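Local coordinates for hemolysin activator protein CdiB (PDB 6WIL) that probably secretes a contact-dependent growth inhibition toxin across the bacterial outer membrane, as a two-partner secretion transporter of the Omp85 superfamily, at residues Q36-V48 / N102-K114. Numbering follows the deposited sequence.
Sequences QNTKPLQDFKHLV and NIVNYAQNELLKK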
# COMPACT_ATOMS: atom_id res chain seq x y z
N GLN A 36 14.43 -2.14 -13.75
CA GLN A 36 15.60 -2.95 -13.36
C GLN A 36 16.85 -2.20 -13.82
O GLN A 36 17.48 -2.57 -14.81
CB GLN A 36 15.53 -4.35 -13.95
CG GLN A 36 14.47 -5.24 -13.32
CD GLN A 36 14.69 -6.71 -13.61
OE1 GLN A 36 15.16 -7.46 -12.76
NE2 GLN A 36 14.36 -7.12 -14.83
N ASN A 37 17.22 -1.17 -13.06
CA ASN A 37 18.33 -0.30 -13.47
C ASN A 37 19.68 -1.00 -13.32
O ASN A 37 20.54 -0.88 -14.19
CB ASN A 37 18.29 1.00 -12.67
CG ASN A 37 19.61 1.74 -12.69
OD1 ASN A 37 19.94 2.41 -13.68
ND2 ASN A 37 20.36 1.65 -11.61
N THR A 38 19.88 -1.73 -12.22
CA THR A 38 21.14 -2.45 -12.01
C THR A 38 21.08 -3.73 -12.84
O THR A 38 20.86 -4.84 -12.34
CB THR A 38 21.38 -2.73 -10.53
OG1 THR A 38 22.42 -3.70 -10.38
CG2 THR A 38 20.10 -3.23 -9.84
N LYS A 39 21.30 -3.56 -14.14
CA LYS A 39 21.22 -4.65 -15.10
C LYS A 39 22.63 -5.13 -15.41
O LYS A 39 23.38 -4.41 -16.10
CB LYS A 39 20.52 -4.19 -16.37
CG LYS A 39 19.88 -5.28 -17.21
CD LYS A 39 18.93 -4.67 -18.24
CE LYS A 39 18.45 -5.70 -19.25
NZ LYS A 39 17.68 -6.80 -18.62
N PRO A 40 23.06 -6.30 -14.93
CA PRO A 40 24.41 -6.79 -15.24
C PRO A 40 24.54 -7.11 -16.72
O PRO A 40 23.91 -8.04 -17.22
CB PRO A 40 24.55 -8.04 -14.37
CG PRO A 40 23.48 -7.93 -13.34
CD PRO A 40 22.35 -7.19 -13.99
N LEU A 41 25.35 -6.32 -17.43
CA LEU A 41 25.67 -6.63 -18.82
C LEU A 41 26.34 -8.00 -18.93
O LEU A 41 25.87 -8.89 -19.64
CB LEU A 41 26.56 -5.55 -19.42
CG LEU A 41 27.12 -5.87 -20.80
CD1 LEU A 41 26.22 -5.32 -21.90
CD2 LEU A 41 28.55 -5.36 -20.96
N GLN A 42 27.45 -8.16 -18.22
CA GLN A 42 28.17 -9.41 -18.10
C GLN A 42 28.01 -9.92 -16.68
O GLN A 42 28.22 -9.16 -15.72
CB GLN A 42 29.65 -9.20 -18.41
CG GLN A 42 30.15 -7.83 -17.95
CD GLN A 42 31.62 -7.80 -17.60
OE1 GLN A 42 32.15 -8.74 -17.00
NE2 GLN A 42 32.30 -6.71 -17.96
N ASP A 43 27.63 -11.18 -16.52
CA ASP A 43 27.65 -11.74 -15.18
C ASP A 43 29.10 -11.84 -14.71
O ASP A 43 30.03 -12.03 -15.50
CB ASP A 43 26.98 -13.11 -15.11
CG ASP A 43 26.54 -13.47 -13.70
OD1 ASP A 43 27.08 -12.87 -12.74
OD2 ASP A 43 25.66 -14.34 -13.55
N PHE A 44 29.29 -11.68 -13.41
CA PHE A 44 30.62 -11.52 -12.83
C PHE A 44 31.12 -12.80 -12.18
O PHE A 44 31.81 -12.75 -11.15
CB PHE A 44 30.61 -10.36 -11.85
CG PHE A 44 30.05 -9.09 -12.45
CD1 PHE A 44 30.82 -8.33 -13.32
CD2 PHE A 44 28.77 -8.66 -12.15
CE1 PHE A 44 30.32 -7.16 -13.88
CE2 PHE A 44 28.26 -7.50 -12.70
CZ PHE A 44 29.04 -6.75 -13.57
N LYS A 45 30.78 -13.96 -12.76
CA LYS A 45 31.25 -15.24 -12.25
C LYS A 45 32.77 -15.26 -12.14
O LYS A 45 33.33 -15.62 -11.10
CB LYS A 45 30.76 -16.38 -13.14
CG LYS A 45 29.65 -17.23 -12.53
CD LYS A 45 29.23 -18.35 -13.47
CE LYS A 45 30.32 -19.41 -13.63
NZ LYS A 45 30.58 -20.16 -12.37
N HIS A 46 33.45 -14.86 -13.22
CA HIS A 46 34.91 -14.78 -13.24
C HIS A 46 35.31 -13.39 -13.68
O HIS A 46 34.98 -12.96 -14.79
CB HIS A 46 35.51 -15.84 -14.17
CG HIS A 46 34.71 -17.10 -14.24
ND1 HIS A 46 33.87 -17.39 -15.30
CD2 HIS A 46 34.62 -18.16 -13.40
CE1 HIS A 46 33.30 -18.56 -15.10
NE2 HIS A 46 33.74 -19.05 -13.95
N LEU A 47 36.02 -12.67 -12.81
CA LEU A 47 36.59 -11.38 -13.14
C LEU A 47 38.05 -11.47 -13.58
O LEU A 47 38.48 -10.70 -14.44
CB LEU A 47 36.49 -10.43 -11.94
CG LEU A 47 35.11 -10.34 -11.28
CD1 LEU A 47 35.20 -9.59 -9.96
CD2 LEU A 47 34.11 -9.68 -12.21
N VAL A 48 38.80 -12.41 -13.01
CA VAL A 48 40.22 -12.57 -13.32
C VAL A 48 40.37 -13.61 -14.42
O VAL A 48 39.81 -14.71 -14.34
CB VAL A 48 41.01 -12.99 -12.06
CG1 VAL A 48 42.49 -13.16 -12.38
CG2 VAL A 48 40.81 -11.97 -10.96
N ASN A 102 37.33 -5.82 -15.79
CA ASN A 102 36.20 -6.55 -15.23
C ASN A 102 36.02 -6.24 -13.75
O ASN A 102 34.88 -6.12 -13.27
CB ASN A 102 36.38 -8.05 -15.45
CG ASN A 102 36.32 -8.43 -16.92
OD1 ASN A 102 35.76 -7.70 -17.74
ND2 ASN A 102 36.89 -9.58 -17.26
N ILE A 103 37.12 -6.13 -13.00
CA ILE A 103 37.03 -5.76 -11.59
C ILE A 103 36.40 -4.38 -11.45
O ILE A 103 35.56 -4.14 -10.58
CB ILE A 103 38.42 -5.83 -10.93
CG1 ILE A 103 38.86 -7.29 -10.80
CG2 ILE A 103 38.41 -5.13 -9.58
CD1 ILE A 103 40.36 -7.46 -10.67
N VAL A 104 36.79 -3.44 -12.32
CA VAL A 104 36.22 -2.10 -12.29
C VAL A 104 34.73 -2.14 -12.64
O VAL A 104 33.91 -1.53 -11.96
CB VAL A 104 37.00 -1.16 -13.23
CG1 VAL A 104 36.15 0.02 -13.65
CG2 VAL A 104 38.27 -0.68 -12.53
N ASN A 105 34.37 -2.88 -13.70
CA ASN A 105 32.96 -2.99 -14.07
C ASN A 105 32.14 -3.63 -12.96
O ASN A 105 30.96 -3.29 -12.79
CB ASN A 105 32.81 -3.79 -15.35
CG ASN A 105 33.12 -2.98 -16.59
OD1 ASN A 105 32.87 -1.77 -16.63
ND2 ASN A 105 33.66 -3.63 -17.60
N TYR A 106 32.73 -4.56 -12.22
CA TYR A 106 32.01 -5.20 -11.11
C TYR A 106 31.79 -4.22 -9.97
O TYR A 106 30.70 -4.17 -9.39
CB TYR A 106 32.79 -6.42 -10.63
CG TYR A 106 32.17 -7.17 -9.47
CD1 TYR A 106 30.93 -7.78 -9.60
CD2 TYR A 106 32.83 -7.29 -8.26
CE1 TYR A 106 30.36 -8.47 -8.55
CE2 TYR A 106 32.27 -7.98 -7.20
CZ TYR A 106 31.03 -8.57 -7.36
OH TYR A 106 30.47 -9.26 -6.31
N ALA A 107 32.81 -3.43 -9.63
CA ALA A 107 32.66 -2.44 -8.57
C ALA A 107 31.73 -1.30 -8.97
O ALA A 107 31.17 -0.64 -8.10
CB ALA A 107 34.03 -1.87 -8.18
N GLN A 108 31.54 -1.07 -10.28
CA GLN A 108 30.61 -0.05 -10.73
C GLN A 108 29.18 -0.56 -10.72
O GLN A 108 28.25 0.19 -10.40
CB GLN A 108 31.01 0.43 -12.13
CG GLN A 108 30.02 1.40 -12.78
CD GLN A 108 30.04 2.78 -12.15
OE1 GLN A 108 30.96 3.13 -11.40
NE2 GLN A 108 29.03 3.58 -12.46
N ASN A 109 28.98 -1.82 -11.09
CA ASN A 109 27.65 -2.42 -10.96
C ASN A 109 27.20 -2.43 -9.51
O ASN A 109 26.03 -2.20 -9.21
CB ASN A 109 27.67 -3.84 -11.54
CG ASN A 109 26.35 -4.56 -11.34
OD1 ASN A 109 25.39 -4.34 -12.08
ND2 ASN A 109 26.29 -5.45 -10.35
N GLU A 110 28.14 -2.68 -8.58
CA GLU A 110 27.81 -2.62 -7.17
C GLU A 110 27.45 -1.20 -6.75
O GLU A 110 26.59 -0.99 -5.88
CB GLU A 110 28.98 -3.14 -6.33
CG GLU A 110 28.58 -3.55 -4.94
CD GLU A 110 27.44 -4.54 -4.94
OE1 GLU A 110 27.57 -5.60 -5.60
OE2 GLU A 110 26.40 -4.25 -4.31
N LEU A 111 28.09 -0.21 -7.37
CA LEU A 111 27.74 1.19 -7.12
C LEU A 111 26.31 1.47 -7.56
O LEU A 111 25.53 2.10 -6.83
CB LEU A 111 28.73 2.10 -7.85
CG LEU A 111 28.93 3.52 -7.31
CD1 LEU A 111 29.42 3.46 -5.87
CD2 LEU A 111 29.92 4.28 -8.18
N LEU A 112 25.94 1.01 -8.76
CA LEU A 112 24.57 1.17 -9.24
C LEU A 112 23.59 0.34 -8.42
O LEU A 112 22.42 0.72 -8.29
CB LEU A 112 24.49 0.79 -10.71
CG LEU A 112 25.40 1.58 -11.65
CD1 LEU A 112 25.24 1.10 -13.09
CD2 LEU A 112 25.11 3.07 -11.55
N LYS A 113 24.04 -0.80 -7.89
CA LYS A 113 23.18 -1.62 -7.04
C LYS A 113 22.65 -0.83 -5.85
O LYS A 113 21.48 -0.95 -5.49
CB LYS A 113 23.93 -2.86 -6.57
CG LYS A 113 23.50 -4.16 -7.22
CD LYS A 113 24.15 -5.35 -6.52
CE LYS A 113 23.86 -6.65 -7.24
NZ LYS A 113 24.90 -7.67 -6.93
N LYS A 114 23.51 -0.03 -5.23
CA LYS A 114 23.12 0.77 -4.08
C LYS A 114 22.50 2.11 -4.48
O LYS A 114 22.08 2.87 -3.60
CB LYS A 114 24.32 1.00 -3.16
CG LYS A 114 24.42 0.00 -2.01
CD LYS A 114 24.51 -1.43 -2.51
CE LYS A 114 24.40 -2.42 -1.36
NZ LYS A 114 25.41 -2.15 -0.31
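T38, F44 and L47 track along one side of helix 97-113 as the irregular segment 36-48 runs against the helix direction, its CA atoms coming nearest those of K113, Y106 and N102 in turn. F44 carries the middle of the contact. Its CG stands anti to the carbonyl carbon and beside the backbone N (chi1 -52°), and this directs the ring toward the helix, where CA of Y106 makes a CH-pi contact 4.1 Å from the ring centroid. The opposite face receives O of Q42, 3.2 Å above the ring plane, so the phenyl group is held between a helix carbon and its own chain. Against the Y106 ring the planes incline at 58°, with CG of F44 only 3.3 Å from CD1 of Y106. The helix belongs to the ShlB-type POTRA domain, and the contact lays the linker between helix 8-27 and strand 55-56 over it, while I83 of helix 77-85 packs on Y106 and I103. Near V48, L47 packs between I103 and Y106: CD1 of L47 sits 3.7 Å from CD2 of Y106, and CB lies 4.1 Å from CG1 of I103. Toward the other end, at the centre of an inverse gamma turn, T38 gives a weak hydrogen bond from OG1 to OD1 of N109 (3.5 Å), whose amide also borders the F44 ring, ND2 lying 3.7 Å from CE2 of F44.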